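Local coordinates for hypothetical protein Atu2144 (Agrobacterium tumefaciens, PDB 2ODF), which is of unknown function but belongs to the N-formylglutamate amidohydrolase family, and so is probably a hydrolase of the zinc exopeptidase-like group, at residues A57-A62 with F82-Y87; A66-E71 with E236-A241; H154-V159 with M223-N228; R165-G170 with R196-G201. One frame throughout, in Å; residues are numbered along the deposited sequence.

How the contacts relate
Contact 1 comes first along the chain. It closes a short loop that holds helix 62-73 and strand 77-80. Contact 2 starts from that same helix and runs to the C-terminal helix 234-256, so it crosses contact 1 and encloses contacts 3 and 4. Contact 3 pairs strands 149-156 and 220-227 of the mixed sheet. Contact 4 lies nested within it, about 8 Å away between centres, and joins the start of strand 169-172 to the loop after strand 194-196. Asp59 and Pro60 of contact 1 bond to Ser155 of contact 3. Ile240 of the contact 2 helix packs on Ile226 of contact 3.

Contact 1. Residues A57-A62 with F82-Y87; sequences AWDPGA and FSRLVY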
loop_
_atom_site.group_PDB
_atom_site.type_symbol
_atom_site.label_atom_id
_atom_site.label_comp_id
_atom_site.label_asym_id
_atom_site.label_seq_id
_atom_site.Cartn_x
_atom_site.Cartn_y
_atom_site.Cartn_z
ATOM N N ALA A 57 -8.226 -10.899 17.360
ATOM C CA ALA A 57 -6.813 -10.659 17.084
ATOM C C ALA A 57 -6.158 -11.639 16.129
ATOM O O ALA A 57 -5.104 -11.327 15.587
ATOM C CB ALA A 57 -6.024 -10.629 18.378
ATOM N N TRP A 58 -6.754 -12.805 15.928
ATOM C CA TRP A 58 -6.167 -13.851 15.098
ATOM C C TRP A 58 -7.187 -14.948 14.798
ATOM O O TRP A 58 -8.314 -14.909 15.294
ATOM C CB TRP A 58 -4.929 -14.438 15.796
ATOM C CG TRP A 58 -5.233 -15.301 16.986
ATOM C CD1 TRP A 58 -6.229 -15.135 17.900
ATOM C CD2 TRP A 58 -4.527 -16.470 17.377
ATOM N NE1 TRP A 58 -6.177 -16.125 18.825
ATOM C CE2 TRP A 58 -5.136 -16.956 18.534
ATOM C CE3 TRP A 58 -3.420 -17.153 16.857
ATOM C CZ2 TRP A 58 -4.685 -18.105 19.188
ATOM C CZ3 TRP A 58 -2.970 -18.275 17.504
ATOM C CH2 TRP A 58 -3.602 -18.744 18.665
ATOM N N ASP A 59 -6.800 -15.889 13.943
ATOM C CA ASP A 59 -7.566 -17.125 13.708
ATOM C C ASP A 59 -6.922 -18.195 14.588
ATOM O O ASP A 59 -5.899 -18.801 14.204
ATOM C CB ASP A 59 -7.468 -17.572 12.248
ATOM C CG ASP A 59 -8.270 -16.721 11.303
ATOM O OD1 ASP A 59 -8.692 -15.585 11.671
ATOM O OD2 ASP A 59 -8.426 -17.164 10.135
ATOM N N PRO A 60 -7.511 -18.454 15.769
ATOM C CA PRO A 60 -6.937 -19.487 16.639
ATOM C C PRO A 60 -6.927 -20.841 15.955
ATOM O O PRO A 60 -7.913 -21.218 15.310
ATOM C CB PRO A 60 -7.882 -19.533 17.853
ATOM C CG PRO A 60 -8.897 -18.496 17.659
ATOM C CD PRO A 60 -8.755 -17.868 16.304
ATOM N N GLY A 61 -5.803 -21.532 16.061
ATOM C CA GLY A 61 -5.651 -22.859 15.484
ATOM C C GLY A 61 -5.094 -22.858 14.070
ATOM O O GLY A 61 -4.561 -23.852 13.643
ATOM N N ALA A 62 -5.265 -21.754 13.338
ATOM C CA ALA A 62 -5.000 -21.748 11.895
ATOM C C ALA A 62 -3.515 -21.943 11.543
ATOM O O ALA A 62 -3.190 -22.725 10.653
ATOM C CB ALA A 62 -5.570 -20.462 11.252
ATOM N N PHE A 82 2.015 -10.576 12.738
ATOM C CA PHE A 82 1.269 -9.614 13.540
ATOM C C PHE A 82 -0.204 -9.597 13.216
ATOM O O PHE A 82 -0.625 -10.039 12.133
ATOM C CB PHE A 82 1.894 -8.197 13.395
ATOM C CG PHE A 82 3.336 -8.164 13.829
ATOM C CD1 PHE A 82 3.674 -7.935 15.147
ATOM C CD2 PHE A 82 4.335 -8.493 12.931
ATOM C CE1 PHE A 82 4.990 -8.000 15.547
ATOM C CE2 PHE A 82 5.628 -8.543 13.316
ATOM C CZ PHE A 82 5.963 -8.298 14.621
ATOM N N SER A 83 -0.976 -9.087 14.183
ATOM C CA SER A 83 -2.416 -9.206 14.208
ATOM C C SER A 83 -3.129 -8.512 13.070
ATOM O O SER A 83 -2.760 -7.373 12.665
ATOM C CB SER A 83 -2.973 -8.638 15.512
ATOM O OG SER A 83 -4.383 -8.692 15.529
ATOM N N ARG A 84 -4.188 -9.182 12.618
ATOM C CA ARG A 84 -5.139 -8.644 11.646
ATOM C C ARG A 84 -5.828 -7.365 12.170
ATOM O O ARG A 84 -6.488 -6.654 11.398
ATOM C CB ARG A 84 -6.223 -9.685 11.323
ATOM C CG ARG A 84 -7.138 -10.055 12.540
ATOM C CD ARG A 84 -8.214 -11.054 12.181
ATOM N NE ARG A 84 -9.092 -10.545 11.136
ATOM C CZ ARG A 84 -10.169 -11.158 10.667
ATOM N NH1 ARG A 84 -10.517 -12.349 11.119
ATOM N NH2 ARG A 84 -10.879 -10.586 9.711
ATOM N N LEU A 85 -5.763 -7.136 13.483
ATOM C CA LEU A 85 -6.302 -5.883 14.049
ATOM C C LEU A 85 -5.525 -4.659 13.602
ATOM O O LEU A 85 -6.121 -3.579 13.468
ATOM C CB LEU A 85 -6.352 -5.919 15.564
ATOM C CG LEU A 85 -7.385 -6.848 16.200
ATOM C CD1 LEU A 85 -7.049 -6.966 17.667
ATOM C CD2 LEU A 85 -8.763 -6.356 15.998
ATOM N N VAL A 86 -4.220 -4.814 13.365
ATOM C CA VAL A 86 -3.390 -3.731 12.887
ATOM C C VAL A 86 -3.552 -3.571 11.364
ATOM O O VAL A 86 -3.810 -2.478 10.856
ATOM C CB VAL A 86 -1.905 -3.907 13.287
ATOM C CG1 VAL A 86 -1.078 -2.693 12.806
ATOM C CG2 VAL A 86 -1.793 -4.019 14.817
ATOM N N TYR A 87 -3.450 -4.680 10.642
ATOM C CA TYR A 87 -3.739 -4.684 9.208
ATOM C C TYR A 87 -4.197 -6.092 8.838
ATOM O O TYR A 87 -3.450 -7.068 9.052
ATOM C CB TYR A 87 -2.532 -4.248 8.330
ATOM C CG TYR A 87 -2.989 -3.979 6.912
ATOM C CD1 TYR A 87 -3.448 -5.021 6.107
ATOM C CD2 TYR A 87 -3.056 -2.689 6.397
ATOM C CE1 TYR A 87 -3.946 -4.785 4.835
ATOM C CE2 TYR A 87 -3.541 -2.456 5.113
ATOM C CZ TYR A 87 -4.007 -3.521 4.341
ATOM O OH TYR A 87 -4.535 -3.340 3.064
HETATM O O HOH W 1 -4.231 -12.057 12.884
HETATM O O HOH W 2 -10.281 -14.116 13.363
#
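Leu85 lays its CD1 branch against Ala57, 3.7 Å from Ala57 CA, and the alanine methyl completes this small apolar patch. The contact joins the loop leading into helix 62-73 to the loop after strand 77-80. Beside the patch, Ser83 OG donates to Ala57 O over 2.7 Å. OG lies anti to the backbone N of Ser83 (chi1 177°), which brings it to this carbonyl. The same OG accepts from Leu85 N at 2.9 Å, an ST turn. Water 1 can also donate to Ala57 O, and it accepts from Arg84 N. Further along, Arg84 reaches towards Asp59. Their planes are 60° apart, and Arg84 NH1 stays 3.8 Å from Asp59 OD1, a long salt bridge. Water 2 lies between them. It can donate to Asp59 OD1 and accepts from Arg84 NH1 in the guanidinium plane. The stronger partners lie elsewhere: Asp88 for Arg84 NH2, and Ser155 N for Asp59 OD2. Asp59 OD1 also has a weak hydrogen bond with His33, so the aspartate ties this loop to two other parts of the fold. One end of the contact is thus a firm serine-to-carbonyl anchor, the other a looser, water-mediated charge pair.

Contact 2. Residues A66-E71 with E236-A241; sequences ARLLSE and EQAAIA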
loop_
_atom_site.group_PDB
_atom_site.type_symbol
_atom_site.label_atom_id
_atom_site.label_comp_id
_atom_site.label_asym_id
_atom_site.label_seq_id
_atom_site.Cartn_x
_atom_site.Cartn_y
_atom_site.Cartn_z
ATOM N N ALA A 66 -1.827 -25.067 9.761
ATOM C CA ALA A 66 -0.953 -24.769 8.607
ATOM C C ALA A 66 0.453 -25.372 8.722
ATOM O O ALA A 66 1.004 -25.862 7.738
ATOM C CB ALA A 66 -0.879 -23.271 8.377
ATOM N N ARG A 67 1.022 -25.300 9.902
ATOM C CA ARG A 67 2.292 -25.933 10.161
ATOM C C ARG A 67 2.255 -27.446 9.950
ATOM O O ARG A 67 3.117 -27.985 9.344
ATOM C CB ARG A 67 2.824 -25.550 11.531
ATOM C CG ARG A 67 3.257 -24.122 11.647
ATOM C CD ARG A 67 3.769 -23.784 12.979
ATOM N NE ARG A 67 4.576 -22.607 12.869
ATOM C CZ ARG A 67 4.629 -21.656 13.766
ATOM N NH1 ARG A 67 3.927 -21.739 14.857
ATOM N NH2 ARG A 67 5.404 -20.630 13.565
ATOM N N LEU A 68 1.197 -28.059 10.449
ATOM C CA LEU A 68 1.042 -29.507 10.322
ATOM C C LEU A 68 0.880 -29.880 8.866
ATOM O O LEU A 68 1.492 -30.840 8.407
ATOM C CB LEU A 68 -0.122 -30.012 11.154
ATOM C CG LEU A 68 0.068 -29.882 12.656
ATOM C CD1 LEU A 68 -1.181 -30.391 13.327
ATOM C CD2 LEU A 68 1.303 -30.624 13.155
ATOM N N LEU A 69 0.080 -29.117 8.129
ATOM C CA LEU A 69 -0.027 -29.280 6.670
ATOM C C LEU A 69 1.276 -29.037 5.895
ATOM O O LEU A 69 1.510 -29.647 4.866
ATOM C CB LEU A 69 -1.158 -28.381 6.116
ATOM C CG LEU A 69 -2.584 -28.734 6.545
ATOM C CD1 LEU A 69 -3.579 -27.705 6.052
ATOM C CD2 LEU A 69 -2.959 -30.132 6.011
ATOM N N SER A 70 2.118 -28.139 6.384
ATOM C CA SER A 70 3.421 -27.873 5.783
ATOM C C SER A 70 4.319 -29.141 5.821
ATOM O O SER A 70 5.007 -29.454 4.838
ATOM C CB SER A 70 4.067 -26.689 6.504
ATOM O OG SER A 70 5.359 -26.408 6.001
ATOM N N GLU A 71 4.260 -29.857 6.934
ATOM C CA GLU A 71 4.932 -31.158 7.134
ATOM C C GLU A 71 4.302 -32.218 6.215
ATOM O O GLU A 71 4.998 -32.874 5.455
ATOM C CB GLU A 71 4.817 -31.602 8.611
ATOM C CG GLU A 71 5.549 -30.696 9.631
ATOM C CD GLU A 71 5.023 -30.758 11.119
ATOM O OE1 GLU A 71 4.638 -31.854 11.640
ATOM O OE2 GLU A 71 5.027 -29.677 11.782
ATOM N N GLU A 236 -6.436 -32.273 18.258
ATOM C CA GLU A 236 -7.493 -31.831 17.332
ATOM C C GLU A 236 -6.881 -31.240 16.088
ATOM O O GLU A 236 -7.364 -31.480 14.983
ATOM C CB GLU A 236 -8.415 -30.812 17.988
ATOM C CG GLU A 236 -9.274 -31.364 19.152
ATOM C CD GLU A 236 -9.950 -30.265 19.976
ATOM O OE1 GLU A 236 -9.845 -29.068 19.618
ATOM O OE2 GLU A 236 -10.614 -30.595 20.983
ATOM N N GLN A 237 -5.825 -30.459 16.266
ATOM C CA GLN A 237 -5.085 -29.882 15.134
ATOM C C GLN A 237 -4.514 -30.957 14.217
ATOM O O GLN A 237 -4.690 -30.914 12.975
ATOM C CB GLN A 237 -3.992 -28.910 15.636
ATOM C CG GLN A 237 -4.604 -27.618 16.294
ATOM C CD GLN A 237 -3.686 -26.925 17.293
ATOM O OE1 GLN A 237 -2.535 -27.335 17.495
ATOM N NE2 GLN A 237 -4.200 -25.860 17.924
ATOM N N ALA A 238 -3.862 -31.942 14.825
ATOM C CA ALA A 238 -3.292 -33.080 14.081
ATOM C C ALA A 238 -4.383 -33.839 13.331
ATOM O O ALA A 238 -4.206 -34.226 12.169
ATOM C CB ALA A 238 -2.537 -34.042 15.044
ATOM N N ALA A 239 -5.505 -34.066 14.003
ATOM C CA ALA A 239 -6.628 -34.770 13.411
ATOM C C ALA A 239 -7.147 -34.033 12.166
ATOM O O ALA A 239 -7.221 -34.581 11.084
ATOM C CB ALA A 239 -7.754 -34.957 14.455
ATOM N N ILE A 240 -7.512 -32.777 12.336
ATOM C CA ILE A 240 -8.052 -31.976 11.239
ATOM C C ILE A 240 -7.029 -31.824 10.105
ATOM O O ILE A 240 -7.407 -31.859 8.907
ATOM C CB ILE A 240 -8.579 -30.602 11.747
ATOM C CG1 ILE A 240 -9.917 -30.784 12.497
ATOM C CG2 ILE A 240 -8.730 -29.584 10.583
ATOM C CD1 ILE A 240 -11.102 -31.328 11.611
ATOM N N ALA A 241 -5.750 -31.667 10.454
ATOM C CA ALA A 241 -4.683 -31.606 9.437
ATOM C C ALA A 241 -4.602 -32.894 8.601
ATOM O O ALA A 241 -4.357 -32.848 7.392
ATOM C CB ALA A 241 -3.329 -31.318 10.083
#
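Leu68 and Ala241 make the tight part of this helix-helix contact, with Leu68 CB only 3.6 Å from Ala241 CB. The small alanine lets helices 62-73 and 234-256 approach to 9.1 Å between the axes of these segments. They cross at -50°. Ala241 also touches Lys72, further along the first helix. Leu68 then runs on over the backbone of the second helix. Its CD1 branch sits 3.4 Å from Ala238 N and 3.5 Å from Gln237 C. CG is anti to the carbonyl carbon of Leu68 (chi1 -67°), and from there CD1 extends across to residues 237-238. Leu69 is buried. Its CD2 comes 3.4 Å from Ala241 O, and its side chain also rests on Ile153 of strand 149-156.

The solvent side is looser. There Ala238 is exposed, and its CB is 4.3 Å from Leu68 CD1. Gln237 flanks the same methyl separately, with its CB 3.9 Å from Leu68 CD1, while its amide NE2 bonds to Ile231 O. The C-terminal helix is thus fastened beside helix 62-73, next to the central sheet. Across the interface, leucine methylene and methyl groups meet the alanine methyl and backbone. Close fit and burial of hydrocarbon, not polar pairing between these segments, therefore hold the two helices together here.

Contact 3. Residues H154-V159 with M223-N228; sequences HSFTPV and MIEIRN
Two neighbouring parallel strands of the central mixed sheet, 149-156 and 220-227, meet here near their C-terminal ends. His154 pairs with Glu225, Ser155 with Ile226 and Phe156 with Arg227. Four backbone hydrogen bonds join them: His154 N to Ile224 O (2.8 Å), Ile226 N to His154 O, Phe156 N to Ile226 O, and Asn228 N to Phe156 O (2.7 Å).

His154, Phe156, Glu225 and Arg227 share one face of the sheet. Phe156 CG lies between its backbone N and carbonyl carbon (chi1 63°), which swings the ring over the neighbouring strand. Arg227 CB makes a CH-pi contact with one ring face, 3.9 Å from the centroid. Glu225 OE1 approaches the ring edge, 3.3 Å from Phe156 CD1, with the carboxylate nearly perpendicular to the ring. Arg227 NE forms a salt bridge with Asp229, and NH1 bonds to Arg165 O.

Ser155 and Ile226 point to the other face, where Ser155 OG is bonded to Pro60 O. Water 3 donates to Ser155 OG and accepts from Asn228 ND2, linking Ser155 to the residue that follows strand 220-227. At the far end, the extended Met223 chain sets its CE methyl 3.7 Å from the centroid of the His154 ring, only 3° off the ring normal.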
loop_
_atom_site.group_PDB
_atom_site.type_symbol
_atom_site.label_atom_id
_atom_site.label_comp_id
_atom_site.label_asym_id
_atom_site.label_seq_id
_atom_site.Cartn_x
_atom_site.Cartn_y
_atom_site.Cartn_z
ATOM N N HIS A 154 -7.579 -20.633 7.303
ATOM C CA HIS A 154 -8.303 -19.732 8.183
ATOM C C HIS A 154 -9.110 -20.542 9.214
ATOM O O HIS A 154 -9.437 -21.724 8.982
ATOM C CB HIS A 154 -9.301 -18.880 7.395
ATOM C CG HIS A 154 -8.674 -17.787 6.584
ATOM N ND1 HIS A 154 -7.900 -18.032 5.469
ATOM C CD2 HIS A 154 -8.702 -16.442 6.737
ATOM C CE1 HIS A 154 -7.502 -16.878 4.957
ATOM N NE2 HIS A 154 -7.961 -15.901 5.718
ATOM N N SER A 155 -9.449 -19.899 10.328
ATOM C CA SER A 155 -10.458 -20.435 11.240
ATOM C C SER A 155 -11.509 -19.391 11.511
ATOM O O SER A 155 -11.294 -18.166 11.309
ATOM C CB SER A 155 -9.855 -21.000 12.565
ATOM O OG SER A 155 -9.384 -19.996 13.453
ATOM N N PHE A 156 -12.668 -19.879 11.935
ATOM C CA PHE A 156 -13.809 -19.041 12.187
ATOM C C PHE A 156 -14.482 -19.427 13.484
ATOM O O PHE A 156 -14.398 -20.559 13.956
ATOM C CB PHE A 156 -14.807 -19.025 11.008
ATOM C CG PHE A 156 -15.446 -20.365 10.701
ATOM C CD1 PHE A 156 -14.819 -21.277 9.867
ATOM C CD2 PHE A 156 -16.702 -20.689 11.214
ATOM C CE1 PHE A 156 -15.427 -22.523 9.562
ATOM C CE2 PHE A 156 -17.311 -21.940 10.913
ATOM C CZ PHE A 156 -16.662 -22.829 10.063
ATOM N N THR A 157 -15.114 -18.431 14.070
ATOM C CA THR A 157 -15.748 -18.544 15.368
ATOM C C THR A 157 -17.083 -19.324 15.258
ATOM O O THR A 157 -17.835 -19.156 14.306
ATOM C CB THR A 157 -15.924 -17.123 15.935
ATOM O OG1 THR A 157 -16.032 -17.176 17.356
ATOM C CG2 THR A 157 -17.116 -16.460 15.326
ATOM N N PRO A 158 -17.357 -20.227 16.217
ATOM C CA PRO A 158 -18.604 -21.003 16.133
ATOM C C PRO A 158 -19.910 -20.208 16.268
ATOM O O PRO A 158 -20.906 -20.616 15.707
ATOM C CB PRO A 158 -18.496 -22.002 17.290
ATOM C CG PRO A 158 -17.105 -21.959 17.765
ATOM C CD PRO A 158 -16.511 -20.641 17.354
ATOM N N VAL A 159 -19.916 -19.117 17.033
ATOM C CA VAL A 159 -21.114 -18.268 17.149
ATOM C C VAL A 159 -20.857 -16.919 16.472
ATOM O O VAL A 159 -19.881 -16.234 16.802
ATOM C CB VAL A 159 -21.513 -18.033 18.627
ATOM C CG1 VAL A 159 -22.653 -17.009 18.720
ATOM C CG2 VAL A 159 -21.888 -19.355 19.307
ATOM N N MET A 223 -9.361 -21.612 -0.451
ATOM C CA MET A 223 -9.275 -21.051 0.879
ATOM C C MET A 223 -10.053 -21.983 1.777
ATOM O O MET A 223 -11.184 -22.327 1.479
ATOM C CB MET A 223 -9.875 -19.641 0.840
ATOM C CG MET A 223 -10.147 -18.950 2.166
ATOM S SD MET A 223 -10.660 -17.204 2.007
ATOM C CE MET A 223 -11.096 -16.975 3.667
ATOM N N ILE A 224 -9.409 -22.428 2.850
ATOM C CA ILE A 224 -9.980 -23.379 3.767
ATOM C C ILE A 224 -10.320 -22.670 5.088
ATOM O O ILE A 224 -9.460 -22.064 5.722
ATOM C CB ILE A 224 -8.992 -24.589 4.037
ATOM C CG1 ILE A 224 -8.722 -25.358 2.765
ATOM C CG2 ILE A 224 -9.566 -25.549 5.051
ATOM C CD1 ILE A 224 -7.632 -26.309 2.879
ATOM N N GLU A 225 -11.574 -22.789 5.486
ATOM C CA GLU A 225 -12.085 -22.287 6.748
ATOM C C GLU A 225 -12.382 -23.475 7.674
ATOM O O GLU A 225 -13.053 -24.417 7.269
ATOM C CB GLU A 225 -13.382 -21.528 6.486
ATOM C CG GLU A 225 -13.200 -20.110 6.045
ATOM C CD GLU A 225 -12.882 -19.165 7.156
ATOM O OE1 GLU A 225 -12.448 -19.586 8.236
ATOM O OE2 GLU A 225 -13.036 -17.959 6.930
ATOM N N ILE A 226 -11.883 -23.414 8.905
ATOM C CA ILE A 226 -12.093 -24.447 9.911
ATOM C C ILE A 226 -12.743 -23.816 11.127
ATOM O O ILE A 226 -12.218 -22.843 11.683
ATOM C CB ILE A 226 -10.759 -25.052 10.320
ATOM C CG1 ILE A 226 -9.977 -25.525 9.092
ATOM C CG2 ILE A 226 -10.943 -26.176 11.349
ATOM C CD1 ILE A 226 -8.508 -25.698 9.383
ATOM N N ARG A 227 -13.864 -24.361 11.596
ATOM C CA ARG A 227 -14.498 -23.805 12.791
ATOM C C ARG A 227 -13.548 -23.986 13.984
ATOM O O ARG A 227 -13.022 -25.081 14.207
ATOM C CB ARG A 227 -15.871 -24.438 13.025
ATOM C CG ARG A 227 -16.806 -23.587 13.862
ATOM C CD ARG A 227 -18.141 -24.286 14.083
ATOM N NE ARG A 227 -17.962 -25.511 14.875
ATOM C CZ ARG A 227 -18.764 -26.578 14.853
ATOM N NH1 ARG A 227 -19.840 -26.624 14.089
ATOM N NH2 ARG A 227 -18.467 -27.616 15.619
ATOM N N ASN A 228 -13.303 -22.919 14.758
ATOM C CA ASN A 228 -12.077 -22.917 15.575
ATOM C C ASN A 228 -12.108 -23.883 16.764
ATOM O O ASN A 228 -11.064 -24.294 17.235
ATOM C CB ASN A 228 -11.599 -21.496 15.972
ATOM C CG ASN A 228 -12.459 -20.833 17.017
ATOM O OD1 ASN A 228 -12.911 -21.487 17.959
ATOM N ND2 ASN A 228 -12.666 -19.486 16.886
HETATM O O HOH W 3 -11.523 -18.169 14.559
HETATM O O HOH W 4 -12.350 -16.475 9.770
HETATM O O HOH W 5 -13.866 -17.855 19.153
#

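Contact 4. Residues R165-G170 with R196-G201; sequences REVEIG and RNDPYG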
loop_
_atom_site.group_PDB
_atom_site.type_symbol
_atom_site.label_atom_id
_atom_site.label_comp_id
_atom_site.label_asym_id
_atom_site.label_seq_id
_atom_site.Cartn_x
_atom_site.Cartn_y
_atom_site.Cartn_z
ATOM N N ARG A 165 -22.986 -21.707 14.036
ATOM C CA ARG A 165 -22.640 -22.169 12.705
ATOM C C ARG A 165 -22.408 -23.672 12.700
ATOM O O ARG A 165 -21.507 -24.182 13.343
ATOM C CB ARG A 165 -21.452 -21.351 12.161
ATOM C CG ARG A 165 -21.907 -19.881 12.018
ATOM C CD ARG A 165 -21.085 -18.958 11.140
ATOM N NE ARG A 165 -19.866 -18.544 11.776
ATOM C CZ ARG A 165 -19.154 -17.457 11.476
ATOM N NH1 ARG A 165 -19.512 -16.602 10.519
ATOM N NH2 ARG A 165 -18.044 -17.254 12.155
ATOM N N GLU A 166 -23.283 -24.390 12.014
ATOM C CA GLU A 166 -23.157 -25.836 11.961
ATOM C C GLU A 166 -22.088 -26.258 10.923
ATOM O O GLU A 166 -21.593 -27.391 10.973
ATOM C CB GLU A 166 -24.522 -26.493 11.700
ATOM C CG GLU A 166 -25.510 -26.352 12.902
ATOM C CD GLU A 166 -26.943 -26.735 12.544
ATOM O OE1 GLU A 166 -27.147 -27.669 11.731
ATOM O OE2 GLU A 166 -27.877 -26.083 13.060
ATOM N N VAL A 167 -21.701 -25.344 10.021
ATOM C CA VAL A 167 -20.610 -25.634 9.062
ATOM C C VAL A 167 -19.311 -25.821 9.826
ATOM O O VAL A 167 -19.020 -25.083 10.789
ATOM C CB VAL A 167 -20.447 -24.570 7.924
ATOM C CG1 VAL A 167 -20.198 -23.135 8.488
ATOM C CG2 VAL A 167 -19.350 -24.985 6.951
ATOM N N GLU A 168 -18.559 -26.852 9.431
ATOM C CA GLU A 168 -17.355 -27.234 10.152
ATOM C C GLU A 168 -16.109 -26.895 9.339
ATOM O O GLU A 168 -15.160 -26.351 9.866
ATOM C CB GLU A 168 -17.396 -28.714 10.550
ATOM C CG GLU A 168 -18.331 -28.936 11.712
ATOM C CD GLU A 168 -18.551 -30.429 12.050
ATOM O OE1 GLU A 168 -18.642 -31.241 11.125
ATOM O OE2 GLU A 168 -18.649 -30.749 13.263
ATOM N N ILE A 169 -16.167 -27.213 8.053
ATOM C CA ILE A 169 -15.140 -26.881 7.094
ATOM C C ILE A 169 -15.826 -26.146 5.950
ATOM O O ILE A 169 -16.717 -26.694 5.302
ATOM C CB ILE A 169 -14.449 -28.137 6.522
ATOM C CG1 ILE A 169 -13.840 -28.988 7.619
ATOM C CG2 ILE A 169 -13.357 -27.759 5.466
ATOM C CD1 ILE A 169 -12.536 -28.466 8.204
ATOM N N GLY A 170 -15.370 -24.916 5.673
ATOM C CA GLY A 170 -15.719 -24.226 4.449
ATOM C C GLY A 170 -14.637 -24.351 3.388
ATOM O O GLY A 170 -13.437 -24.218 3.684
ATOM N N ARG A 196 -19.496 -25.233 0.533
ATOM C CA ARG A 196 -18.894 -24.320 -0.411
ATOM C C ARG A 196 -19.201 -22.890 0.024
ATOM O O ARG A 196 -20.371 -22.545 0.289
ATOM C CB ARG A 196 -19.514 -24.531 -1.790
ATOM C CG ARG A 196 -18.971 -23.649 -2.886
ATOM C CD ARG A 196 -19.872 -23.710 -4.120
ATOM N NE ARG A 196 -19.906 -25.069 -4.641
ATOM C CZ ARG A 196 -18.974 -25.603 -5.421
ATOM N NH1 ARG A 196 -17.929 -24.892 -5.813
ATOM N NH2 ARG A 196 -19.095 -26.852 -5.824
ATOM N N ASN A 197 -18.164 -22.069 0.060
ATOM C CA ASN A 197 -18.286 -20.649 0.376
ATOM C C ASN A 197 -19.225 -20.392 1.542
ATOM O O ASN A 197 -20.162 -19.603 1.444
ATOM C CB ASN A 197 -18.712 -19.857 -0.864
ATOM C CG ASN A 197 -17.599 -19.752 -1.875
ATOM O OD1 ASN A 197 -17.795 -19.899 -3.074
ATOM N ND2 ASN A 197 -16.425 -19.548 -1.393
ATOM N N ASP A 198 -18.904 -21.033 2.656
ATOM C CA ASP A 198 -19.684 -20.969 3.864
ATOM C C ASP A 198 -18.670 -21.241 4.959
ATOM O O ASP A 198 -18.036 -22.282 4.925
ATOM C CB ASP A 198 -20.721 -22.097 3.802
ATOM C CG ASP A 198 -21.831 -21.975 4.827
ATOM O OD1 ASP A 198 -21.720 -21.226 5.814
ATOM O OD2 ASP A 198 -22.820 -22.706 4.649
ATOM N N PRO A 199 -18.535 -20.339 5.958
ATOM C CA PRO A 199 -19.403 -19.225 6.348
ATOM C C PRO A 199 -19.230 -17.922 5.587
ATOM O O PRO A 199 -19.994 -16.976 5.810
ATOM C CB PRO A 199 -19.039 -19.021 7.821
ATOM C CG PRO A 199 -17.595 -19.354 7.861
ATOM C CD PRO A 199 -17.381 -20.453 6.871
ATOM N N TYR A 200 -18.215 -17.857 4.736
ATOM C CA TYR A 200 -17.991 -16.684 3.933
ATOM C C TYR A 200 -17.646 -17.113 2.523
ATOM O O TYR A 200 -17.218 -18.235 2.302
ATOM C CB TYR A 200 -16.836 -15.847 4.506
ATOM C CG TYR A 200 -17.012 -15.410 5.939
ATOM C CD1 TYR A 200 -17.980 -14.465 6.293
ATOM C CD2 TYR A 200 -16.183 -15.904 6.940
ATOM C CE1 TYR A 200 -18.133 -14.061 7.622
ATOM C CE2 TYR A 200 -16.326 -15.500 8.262
ATOM C CZ TYR A 200 -17.302 -14.582 8.595
ATOM O OH TYR A 200 -17.425 -14.172 9.905
ATOM N N GLY A 201 -17.843 -16.197 1.581
ATOM C CA GLY A 201 -17.456 -16.395 0.189
ATOM C C GLY A 201 -16.934 -15.095 -0.411
ATOM O O GLY A 201 -16.797 -14.077 0.297
HETATM O O HOH W 6 -15.200 -15.460 12.182
HETATM O O HOH W 7 -21.279 -16.202 7.980
#
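Arg165 lies across Pro199 and ends at Tyr200, and it carries the polar part of this contact. Its NH1 donates to Tyr200 OH at 3.3 Å. The bond is weak by length but nearly straight, at 172°. The hydroxyl lies at the guanidinium edge, in plane, while the two flat groups stand 87° apart. A bend at chi3 (-76°) turns the guanidinium towards the tyrosine. Two waters lie in the same plane. Water 7 accepts from Arg165 NH1 at 3.1 Å and donates to Pro199 O at 2.6 Å. Water 6 sits between Arg165 NH2 and Tyr200 OH, with weak bonds to both. The stronger partner of NH2 is Thr157 O, beyond these segments.

Van der Waals contacts lie next to this network. Pro199 CB is over one face of the guanidinium, 3.7 Å from Arg165 NH1. Val167 sets its two methyls against the cis Asp198-Pro199 peptide and the aspartate: CG1 is 3.6 Å from Asp198 OD1, and CG2 is at the same distance from Asp198 O. Val167 CG1 also meets Pro199 CD at 4.2 Å, an apolar pair. Phe156 of strand 149-156 touches Arg165, Val167 and Pro199, and so packs against both segments.

Backbone meets backbone at Gly170, which has no side chain and brings its CA against Asp198 O in a CA-H...O contact of 3.1 Å. Asp198 O is buried here and has no hydrogen-bond partner in the model. Between these segments the joining is mostly van der Waals, with one weak direct bond and water bridges.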